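Local structure of autoinducer 2-binding protein LsrB (Clostridium saccharobutylicum DSM 13864, 6DSP) at residues T226-Q231 and G263-W268; S209-H214 and D218-N223; R118-S123 and Y285-G290; E48-K53 and I301-T306. The protein binds the quorum-sensing signal autoinducer-2, held here as a tetrahydroxytetrahydrofuran, in a cleft between the two lobes of a periplasmic-binding-protein fold. All blocks are in the same frame, centred on the assembly; numbering follows the deposited sequence.

Interaction 1 of 4, residues T226-Q231 and G263-W268; sequences TALPGQ and GILTRW
Leu228 packs against Leu265 and Trp268 where helix 227-237 of the periplasmic-binding-protein fold faces the loop that runs from helix 257-261 into strand 268-270. The contact is small, buried and wholly apolar. At the head of the first segment, the backbone N atoms of Thr226 and Ala227 both bond to Asp224 OD2, which ties the start of the helix to a residue of the ligand pocket. Leu228 follows and makes all the contacts to the loop. Its CG stands anti to the backbone N (chi1 177°), which carries the two methyls out toward 263-268. CD1 reaches CD1 of Leu265 at 4.0 Å, and the two leucine side chains cross at about a right angle. The other methyl of Leu228 sits at the root of the indole: CD2 is 3.6 Å from CB of Trp268 and 3.9 Å from its CD1. Met256 touches Leu228, Leu265 and Trp268 and completes the cluster. Further on, Gly230 N bonds back to Thr226 O at 3.0 Å and Gln231 N to Ala227 O at 2.8 Å. Gln231 serves a different neighbourhood: its OE1 bonds to His159 ND1 and its NE2 to Gly207 O.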
# COMPACT_ATOMS: atom_id res chain seq x y z
N THR A 226 5.53 -7.19 1.75
CA THR A 226 6.68 -8.02 2.06
C THR A 226 6.57 -8.62 3.45
O THR A 226 6.82 -9.81 3.65
CB THR A 226 7.99 -7.20 1.96
OG1 THR A 226 8.04 -6.48 0.73
CG2 THR A 226 9.18 -8.11 1.99
N ALA A 227 6.17 -7.80 4.42
CA ALA A 227 6.01 -8.32 5.78
C ALA A 227 5.02 -9.46 5.86
O ALA A 227 5.23 -10.41 6.62
CB ALA A 227 5.55 -7.20 6.71
N LEU A 228 3.90 -9.39 5.11
CA LEU A 228 2.89 -10.43 5.23
C LEU A 228 3.40 -11.80 4.77
O LEU A 228 3.33 -12.75 5.56
CB LEU A 228 1.60 -10.00 4.52
CG LEU A 228 0.52 -11.10 4.56
CD1 LEU A 228 0.17 -11.54 6.01
CD2 LEU A 228 -0.74 -10.66 3.83
N PRO A 229 3.94 -11.97 3.55
CA PRO A 229 4.47 -13.30 3.20
C PRO A 229 5.68 -13.67 4.03
O PRO A 229 5.86 -14.85 4.35
CB PRO A 229 4.78 -13.18 1.70
CG PRO A 229 4.91 -11.66 1.45
CD PRO A 229 3.89 -11.04 2.40
N GLY A 230 6.49 -12.70 4.45
CA GLY A 230 7.62 -13.05 5.30
C GLY A 230 7.16 -13.57 6.65
O GLY A 230 7.74 -14.52 7.19
N GLN A 231 6.11 -12.95 7.22
CA GLN A 231 5.60 -13.41 8.50
C GLN A 231 4.97 -14.78 8.38
O GLN A 231 5.10 -15.62 9.27
CB GLN A 231 4.57 -12.41 9.00
CG GLN A 231 4.13 -12.70 10.45
CD GLN A 231 5.30 -12.52 11.39
OE1 GLN A 231 5.77 -11.39 11.59
NE2 GLN A 231 5.75 -13.62 12.02
N GLY A 263 -2.55 -23.74 5.19
CA GLY A 263 -3.16 -23.51 6.48
C GLY A 263 -2.40 -22.55 7.37
O GLY A 263 -2.63 -22.53 8.58
N ILE A 264 -1.50 -21.74 6.80
CA ILE A 264 -0.68 -20.88 7.64
C ILE A 264 -1.46 -19.65 8.06
O ILE A 264 -1.22 -19.11 9.15
CB ILE A 264 0.63 -20.47 6.91
CG1 ILE A 264 1.38 -21.71 6.41
CG2 ILE A 264 1.51 -19.61 7.82
CD1 ILE A 264 1.71 -22.68 7.52
N LEU A 265 -2.34 -19.13 7.20
CA LEU A 265 -3.21 -18.01 7.56
C LEU A 265 -4.56 -18.21 6.89
O LEU A 265 -4.68 -18.85 5.85
CB LEU A 265 -2.62 -16.62 7.20
CG LEU A 265 -2.78 -16.13 5.75
CD1 LEU A 265 -2.39 -14.65 5.64
CD2 LEU A 265 -1.92 -16.94 4.80
N THR A 266 -5.57 -17.57 7.47
CA THR A 266 -6.93 -17.70 6.99
C THR A 266 -7.32 -16.59 6.03
O THR A 266 -8.10 -16.83 5.11
CB THR A 266 -7.89 -17.65 8.20
OG1 THR A 266 -7.51 -18.68 9.13
CG2 THR A 266 -9.33 -17.84 7.77
N ARG A 267 -6.83 -15.36 6.24
CA ARG A 267 -7.49 -14.21 5.65
C ARG A 267 -6.49 -13.06 5.55
O ARG A 267 -5.73 -12.83 6.49
CB ARG A 267 -8.67 -13.80 6.56
CG ARG A 267 -9.40 -12.54 6.15
CD ARG A 267 -10.56 -12.28 7.13
NE ARG A 267 -11.69 -13.17 6.94
CZ ARG A 267 -11.95 -14.26 7.68
NH1 ARG A 267 -11.12 -14.61 8.67
NH2 ARG A 267 -13.04 -14.99 7.43
N TRP A 268 -6.53 -12.35 4.43
CA TRP A 268 -5.73 -11.13 4.25
C TRP A 268 -6.47 -10.30 3.22
O TRP A 268 -7.50 -10.73 2.70
CB TRP A 268 -4.29 -11.47 3.81
CG TRP A 268 -4.18 -11.93 2.38
CD1 TRP A 268 -3.71 -11.19 1.34
CD2 TRP A 268 -4.51 -13.22 1.85
NE1 TRP A 268 -3.76 -11.92 0.19
CE2 TRP A 268 -4.26 -13.17 0.47
CE3 TRP A 268 -5.03 -14.41 2.42
CZ2 TRP A 268 -4.51 -14.26 -0.38
CZ3 TRP A 268 -5.27 -15.50 1.57
CH2 TRP A 268 -5.00 -15.41 0.19

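Interaction 2 of 4, residues S209-H214 and D218-N223; sequences SILSAH and DLIICN
Ile220 of strand 219-222 meets Ile210 and Leu211 of helix 200-213. Strand 187-195, this helix and strand 219-222 form a beta-alpha-beta crossover of the four-stranded parallel sheet, which passes over strand 155-160. The contact joins its last helical turns to its second strand. Ile220 loses more surface here than either partner. Its CG1 is anti to the carbonyl carbon (chi1 -51°) and the chain is extended beyond it (chi2 173°), so the terminal CD1 is pushed out to the helix. That one methyl does all the touching from the strand side. CD1 of Ile220 lies 3.9 Å from CG2 of Ile210, the branch methyl rather than the end of the longer arm. The two isoleucine side chains run antiparallel, one alongside the other. Leu211 starts off to one side, but its end swings back, and CD2 comes within 4.0 Å of the same CD1 of Ile220. Gln231 from helix 227-237 touches all three side chains. Just beyond the ends of the strand the roles change: Asp218 forms a salt bridge with Arg145, while Asn223 touches the bound ligand. The contact itself consists of methyl groups at van der Waals distance. Such contacts have little directional preference, so the join between helix and strand rests on shape and on burial of apolar surface.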
# COMPACT_ATOMS: atom_id res chain seq x y z
N SER A 209 11.81 -13.30 14.60
CA SER A 209 12.10 -12.55 15.82
C SER A 209 10.83 -12.26 16.62
O SER A 209 10.83 -12.35 17.85
CB SER A 209 12.81 -11.22 15.48
OG SER A 209 14.11 -11.39 14.93
N ILE A 210 9.76 -11.86 15.94
CA ILE A 210 8.51 -11.60 16.66
C ILE A 210 8.02 -12.86 17.36
O ILE A 210 7.64 -12.82 18.53
CB ILE A 210 7.44 -11.07 15.70
CG1 ILE A 210 7.89 -9.76 15.04
CG2 ILE A 210 6.10 -10.92 16.43
CD1 ILE A 210 6.90 -9.26 14.00
N LEU A 211 8.03 -14.00 16.65
CA LEU A 211 7.51 -15.22 17.23
C LEU A 211 8.41 -15.76 18.33
O LEU A 211 7.93 -16.44 19.24
CB LEU A 211 7.29 -16.24 16.12
CG LEU A 211 6.16 -15.92 15.13
CD1 LEU A 211 6.22 -16.81 13.89
CD2 LEU A 211 4.80 -16.06 15.85
N SER A 212 9.71 -15.48 18.27
CA SER A 212 10.64 -15.92 19.31
C SER A 212 10.52 -15.05 20.57
O SER A 212 10.57 -15.56 21.70
CB SER A 212 12.08 -15.88 18.78
OG SER A 212 12.24 -16.74 17.66
N ALA A 213 10.41 -13.73 20.40
CA ALA A 213 10.39 -12.80 21.52
C ALA A 213 9.00 -12.66 22.13
O ALA A 213 8.89 -12.21 23.28
CB ALA A 213 10.88 -11.42 21.05
N HIS A 214 7.96 -13.03 21.39
CA HIS A 214 6.58 -12.91 21.83
C HIS A 214 5.86 -14.20 21.44
O HIS A 214 4.95 -14.23 20.62
CB HIS A 214 5.91 -11.69 21.18
CG HIS A 214 6.68 -10.43 21.35
ND1 HIS A 214 6.70 -9.72 22.53
CD2 HIS A 214 7.53 -9.80 20.51
CE1 HIS A 214 7.51 -8.68 22.40
NE2 HIS A 214 8.04 -8.72 21.19
N ASP A 218 -0.96 -13.34 19.86
CA ASP A 218 -2.18 -13.84 19.25
C ASP A 218 -2.37 -13.37 17.82
O ASP A 218 -2.95 -14.10 17.00
CB ASP A 218 -3.41 -13.37 20.04
CG ASP A 218 -3.54 -14.04 21.39
OD1 ASP A 218 -3.62 -15.29 21.42
OD2 ASP A 218 -3.53 -13.30 22.40
N LEU A 219 -1.92 -12.16 17.51
CA LEU A 219 -2.23 -11.52 16.23
C LEU A 219 -1.04 -10.70 15.79
O LEU A 219 -0.50 -9.89 16.57
CB LEU A 219 -3.44 -10.57 16.46
CG LEU A 219 -3.77 -9.61 15.33
CD1 LEU A 219 -4.21 -10.38 14.06
CD2 LEU A 219 -4.82 -8.61 15.80
N ILE A 220 -0.64 -10.86 14.53
CA ILE A 220 0.41 -10.01 13.94
C ILE A 220 -0.20 -9.35 12.71
O ILE A 220 -0.61 -10.05 11.78
CB ILE A 220 1.67 -10.82 13.55
CG1 ILE A 220 2.15 -11.69 14.73
CG2 ILE A 220 2.78 -9.81 13.08
CD1 ILE A 220 3.28 -12.63 14.36
N ILE A 221 -0.29 -8.02 12.75
CA ILE A 221 -0.91 -7.26 11.65
C ILE A 221 0.23 -6.83 10.73
O ILE A 221 1.04 -5.99 11.10
CB ILE A 221 -1.69 -6.03 12.16
CG1 ILE A 221 -2.77 -6.46 13.20
CG2 ILE A 221 -2.32 -5.31 10.98
CD1 ILE A 221 -3.42 -5.25 13.87
N CYS A 222 0.24 -7.38 9.52
CA CYS A 222 1.35 -7.18 8.57
C CYS A 222 0.87 -6.31 7.41
O CYS A 222 0.61 -6.83 6.32
CB CYS A 222 1.81 -8.55 8.06
SG CYS A 222 2.45 -9.57 9.41
N ASN A 223 0.77 -4.99 7.65
CA ASN A 223 0.26 -4.05 6.66
C ASN A 223 1.31 -3.64 5.63
O ASN A 223 1.56 -2.45 5.41
CB ASN A 223 -0.33 -2.81 7.35
CG ASN A 223 0.61 -2.19 8.40
OD1 ASN A 223 1.20 -2.91 9.23
ND2 ASN A 223 0.71 -0.87 8.40

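Interaction 3 of 4, residues R118-S123 and Y285-G290; sequences RKVMVS and YYIASG
Ile287, in the last turn of helix 273-288, reaches across to Lys119, just before strand 120-123, and to Val120, its first residue. Its CB already faces the strand. From CB the longer branch leaves through CG1, which is anti to the carbonyl carbon (chi1 -66°). The chain then stays nearly straight (chi2 167°) and delivers CD1 as the touching atom. CD1 of Ile287 lies 4.0 Å from CB of Lys119. It is equally far, 4.0 Å, from CG2 of Val120, whose side chain crosses it obliquely. Lys119 offers only its CB here. Its chain bends at chi2 and chi3, and NZ bonds to Ser325 OG. Just past Ile287 the helix closes with a Schellman motif, in which Gly290 has positive phi and its N bonds to Ile287 O at 2.9 Å. Tyr285 O takes two bonds from Ser289, from N and from OG, which approach opposite faces of its carbonyl plane. The join thus seats the end of helix 273-288 on the larger, mixed sheet. There strand 120-123 lies between strands 105-109 and 327-330, Thr105 also touches Ile287, and Met279 and Met283 of the same helix pack on Val122.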
# COMPACT_ATOMS: atom_id res chain seq x y z
N ARG A 118 2.79 17.33 -5.51
CA ARG A 118 2.19 16.49 -6.54
C ARG A 118 0.78 16.98 -6.82
O ARG A 118 0.16 17.67 -5.99
CB ARG A 118 2.17 15.01 -6.10
CG ARG A 118 1.44 14.71 -4.71
CD ARG A 118 -0.01 14.54 -4.94
NE ARG A 118 -0.69 14.16 -3.69
CZ ARG A 118 -1.79 14.77 -3.27
NH1 ARG A 118 -2.32 15.79 -3.96
NH2 ARG A 118 -2.39 14.32 -2.18
N LYS A 119 0.25 16.61 -7.98
CA LYS A 119 -1.07 17.07 -8.41
C LYS A 119 -2.18 16.16 -7.91
O LYS A 119 -3.04 16.60 -7.15
CB LYS A 119 -1.13 17.30 -9.94
CG LYS A 119 -0.04 18.26 -10.47
CD LYS A 119 0.22 19.44 -9.53
CE LYS A 119 -0.95 20.38 -9.43
NZ LYS A 119 -0.71 21.53 -8.43
N VAL A 120 -2.16 14.91 -8.28
CA VAL A 120 -3.18 13.96 -7.89
C VAL A 120 -2.50 12.74 -7.28
O VAL A 120 -1.45 12.29 -7.77
CB VAL A 120 -4.02 13.52 -9.11
CG1 VAL A 120 -4.97 12.37 -8.75
CG2 VAL A 120 -4.81 14.70 -9.65
N MET A 121 -3.09 12.22 -6.22
CA MET A 121 -2.75 10.94 -5.60
C MET A 121 -3.87 9.94 -5.88
O MET A 121 -5.03 10.28 -5.66
CB MET A 121 -2.64 11.15 -4.09
CG MET A 121 -2.65 9.89 -3.24
SD MET A 121 -1.18 8.87 -3.45
CE MET A 121 -1.65 7.56 -2.33
N VAL A 122 -3.54 8.74 -6.39
CA VAL A 122 -4.51 7.65 -6.53
C VAL A 122 -4.33 6.68 -5.38
O VAL A 122 -3.34 5.93 -5.31
CB VAL A 122 -4.45 6.95 -7.89
CG1 VAL A 122 -5.50 5.85 -7.93
CG2 VAL A 122 -4.72 7.98 -8.99
N SER A 123 -5.29 6.71 -4.45
CA SER A 123 -5.16 5.98 -3.20
C SER A 123 -6.15 4.82 -3.11
O SER A 123 -7.33 4.94 -3.49
CB SER A 123 -5.41 6.93 -2.02
OG SER A 123 -5.39 6.22 -0.79
N TYR A 285 -1.00 11.17 -17.32
CA TYR A 285 -1.11 11.39 -18.76
C TYR A 285 -2.15 12.45 -19.07
O TYR A 285 -1.93 13.32 -19.93
CB TYR A 285 -1.49 10.07 -19.42
CG TYR A 285 -2.17 10.20 -20.75
CD1 TYR A 285 -1.43 10.41 -21.91
CD2 TYR A 285 -3.54 10.04 -20.87
CE1 TYR A 285 -2.05 10.52 -23.16
CE2 TYR A 285 -4.18 10.14 -22.11
CZ TYR A 285 -3.42 10.39 -23.24
OH TYR A 285 -4.05 10.48 -24.46
N TYR A 286 -3.28 12.41 -18.37
CA TYR A 286 -4.37 13.34 -18.62
C TYR A 286 -3.94 14.77 -18.33
O TYR A 286 -4.20 15.69 -19.12
CB TYR A 286 -5.55 12.93 -17.74
CG TYR A 286 -6.82 13.70 -17.97
CD1 TYR A 286 -7.65 13.42 -19.04
CD2 TYR A 286 -7.21 14.70 -17.09
CE1 TYR A 286 -8.83 14.12 -19.26
CE2 TYR A 286 -8.40 15.40 -17.28
CZ TYR A 286 -9.21 15.10 -18.38
OH TYR A 286 -10.40 15.77 -18.62
N ILE A 287 -3.23 14.96 -17.22
CA ILE A 287 -2.74 16.30 -16.89
C ILE A 287 -1.60 16.71 -17.81
O ILE A 287 -1.57 17.84 -18.33
CB ILE A 287 -2.33 16.35 -15.42
CG1 ILE A 287 -3.55 16.18 -14.51
CG2 ILE A 287 -1.56 17.65 -15.12
CD1 ILE A 287 -3.13 15.91 -13.07
N ALA A 288 -0.65 15.79 -18.07
CA ALA A 288 0.48 16.12 -18.95
C ALA A 288 0.04 16.43 -20.37
O ALA A 288 0.75 17.14 -21.10
CB ALA A 288 1.49 14.98 -18.92
N SER A 289 -1.12 15.91 -20.79
CA SER A 289 -1.72 16.20 -22.09
C SER A 289 -2.35 17.59 -22.15
O SER A 289 -2.81 17.99 -23.22
CB SER A 289 -2.76 15.14 -22.44
OG SER A 289 -2.12 13.93 -22.70
N GLY A 290 -2.40 18.32 -21.04
CA GLY A 290 -2.89 19.68 -21.04
C GLY A 290 -4.27 19.89 -20.46
O GLY A 290 -4.81 20.99 -20.57

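Interaction 4 of 4, residues E48-K53 and I301-T306; sequences EQWGFK and IPTVGT
Trp50, at the end of helix 34-50, lays the edge of its indole against the turn between strands 298-301 and 305-311. The firm part is a hydrogen bond with apolar packing beside it. NE1 of Trp50 donates to Pro302 O at 2.9 Å, with an N-H...O angle of 161°. The acceptor lies only 1° out of the indole plane, while the donor is tilted 25° from the carbonyl plane. Thr303 OG1 donates to Pro302 O as well, at 2.6 Å and from the same face, so this oxygen is gripped twice. On the six-membered part of the ring, CZ2 of Trp50 sits 3.5 Å from CG2 of Ile301. Val304 CG2 meets CZ2 of Trp50 at the ring edge, 3.9 Å away. A classic beta bulge shapes the turn: two residues, Val304 and Gly305, stand opposite the single Ile301, and their N atoms share Ile301 O. The looser part lies toward solvent. There the exposed Pro302 brings CB within 3.9 Å of Trp50 NE1, and Thr303 OG1 stays 4.2 Å from that nitrogen. The contact therefore joins a helix end to a hairpin at one border of the mixed sheet. Helix 273-288 lies alongside, where Tyr282 meets the Trp50 ring edge-to-face and Ala278 touches it, and Tyr46 of helix 34-50 packs on Trp50, Thr303 and Val304.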
# COMPACT_ATOMS: atom_id res chain seq x y z
N GLU A 48 -1.52 0.60 -23.04
CA GLU A 48 -1.51 0.16 -24.43
C GLU A 48 -2.84 0.49 -25.10
O GLU A 48 -2.87 0.90 -26.27
CB GLU A 48 -1.27 -1.34 -24.48
CG GLU A 48 0.13 -1.77 -24.09
CD GLU A 48 1.09 -1.72 -25.25
OE1 GLU A 48 2.32 -1.71 -25.01
OE2 GLU A 48 0.61 -1.68 -26.41
N GLN A 49 -3.95 0.29 -24.39
CA GLN A 49 -5.26 0.63 -24.93
C GLN A 49 -5.46 2.13 -25.03
O GLN A 49 -6.12 2.60 -25.96
CB GLN A 49 -6.35 -0.00 -24.08
CG GLN A 49 -6.38 -1.51 -24.18
CD GLN A 49 -6.43 -1.99 -25.62
OE1 GLN A 49 -7.34 -1.65 -26.38
NE2 GLN A 49 -5.43 -2.78 -26.02
N TRP A 50 -4.93 2.89 -24.08
CA TRP A 50 -5.13 4.33 -24.06
C TRP A 50 -4.22 5.07 -25.03
O TRP A 50 -4.50 6.23 -25.34
CB TRP A 50 -4.88 4.86 -22.65
CG TRP A 50 -5.93 4.45 -21.64
CD1 TRP A 50 -7.27 4.30 -21.86
CD2 TRP A 50 -5.71 4.18 -20.24
NE1 TRP A 50 -7.89 3.93 -20.68
CE2 TRP A 50 -6.96 3.87 -19.68
CE3 TRP A 50 -4.58 4.17 -19.43
CZ2 TRP A 50 -7.11 3.54 -18.32
CZ3 TRP A 50 -4.72 3.87 -18.07
CH2 TRP A 50 -5.99 3.55 -17.53
N GLY A 51 -3.15 4.44 -25.50
CA GLY A 51 -2.28 5.07 -26.48
C GLY A 51 -1.16 5.93 -25.94
O GLY A 51 -0.77 6.90 -26.61
N PHE A 52 -0.62 5.61 -24.77
CA PHE A 52 0.57 6.30 -24.29
C PHE A 52 1.49 5.28 -23.65
O PHE A 52 1.10 4.14 -23.39
CB PHE A 52 0.22 7.47 -23.35
CG PHE A 52 -0.40 7.05 -22.04
CD1 PHE A 52 -1.78 6.97 -21.90
CD2 PHE A 52 0.40 6.76 -20.94
CE1 PHE A 52 -2.36 6.59 -20.68
CE2 PHE A 52 -0.16 6.40 -19.71
CZ PHE A 52 -1.56 6.31 -19.57
N LYS A 53 2.73 5.69 -23.42
CA LYS A 53 3.76 4.81 -22.89
C LYS A 53 3.89 4.97 -21.38
O LYS A 53 3.92 6.09 -20.86
CB LYS A 53 5.11 5.16 -23.51
CG LYS A 53 6.22 4.24 -23.07
CD LYS A 53 5.90 2.82 -23.51
CE LYS A 53 6.88 1.80 -22.94
NZ LYS A 53 6.61 0.47 -23.54
N ILE A 301 -12.41 7.92 -17.09
CA ILE A 301 -11.23 7.18 -17.50
C ILE A 301 -11.69 6.03 -18.40
O ILE A 301 -12.34 5.10 -17.89
CB ILE A 301 -10.45 6.66 -16.29
CG1 ILE A 301 -10.02 7.84 -15.41
CG2 ILE A 301 -9.27 5.81 -16.74
CD1 ILE A 301 -9.23 7.44 -14.19
N PRO A 302 -11.39 6.05 -19.70
CA PRO A 302 -11.97 5.06 -20.61
C PRO A 302 -11.71 3.63 -20.13
O PRO A 302 -10.59 3.28 -19.78
CB PRO A 302 -11.26 5.34 -21.94
CG PRO A 302 -10.80 6.74 -21.84
CD PRO A 302 -10.47 6.97 -20.38
N THR A 303 -12.77 2.82 -20.13
CA THR A 303 -12.79 1.40 -19.74
C THR A 303 -12.60 1.16 -18.25
O THR A 303 -12.59 -0.01 -17.83
CB THR A 303 -11.84 0.51 -20.56
OG1 THR A 303 -10.49 0.66 -20.09
CG2 THR A 303 -11.90 0.88 -22.03
N VAL A 304 -12.45 2.20 -17.44
CA VAL A 304 -12.35 2.08 -15.99
C VAL A 304 -13.59 2.63 -15.31
O VAL A 304 -14.23 1.94 -14.51
CB VAL A 304 -11.07 2.75 -15.46
CG1 VAL A 304 -11.09 2.74 -13.94
CG2 VAL A 304 -9.85 2.03 -15.99
N GLY A 305 -13.96 3.85 -15.62
CA GLY A 305 -15.14 4.48 -15.09
C GLY A 305 -14.84 5.91 -14.74
O GLY A 305 -13.76 6.44 -15.01
N THR A 306 -15.83 6.55 -14.13
CA THR A 306 -15.75 7.96 -13.78
C THR A 306 -15.21 8.08 -12.37
O THR A 306 -15.69 7.40 -11.45
CB THR A 306 -17.14 8.58 -13.87
OG1 THR A 306 -17.60 8.47 -15.22
CG2 THR A 306 -17.09 10.03 -13.47

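How the interactions relate
The four contacts fall into two pairs, one in each lobe. Interactions 1 and 2 have centres about 11 Å apart and follow one another along the chain. They touch directly: Leu228 CA is 3.6 Å from Cys222 CB, and Gln231 CB is 3.6 Å from Cys222 SG. Interactions 3 and 4, with centres about 14 Å apart, reach the same mixed sheet and meet where the rings of Tyr285 and Phe52 stack. Interaction 3 lies about 34 Å from interaction 1, centre to centre, across the middle of the chain. The bound ligand is about 8 Å from the Leu228 side chain and about 13 Å from that of Ile220. Asn223, within interaction 2, touches it.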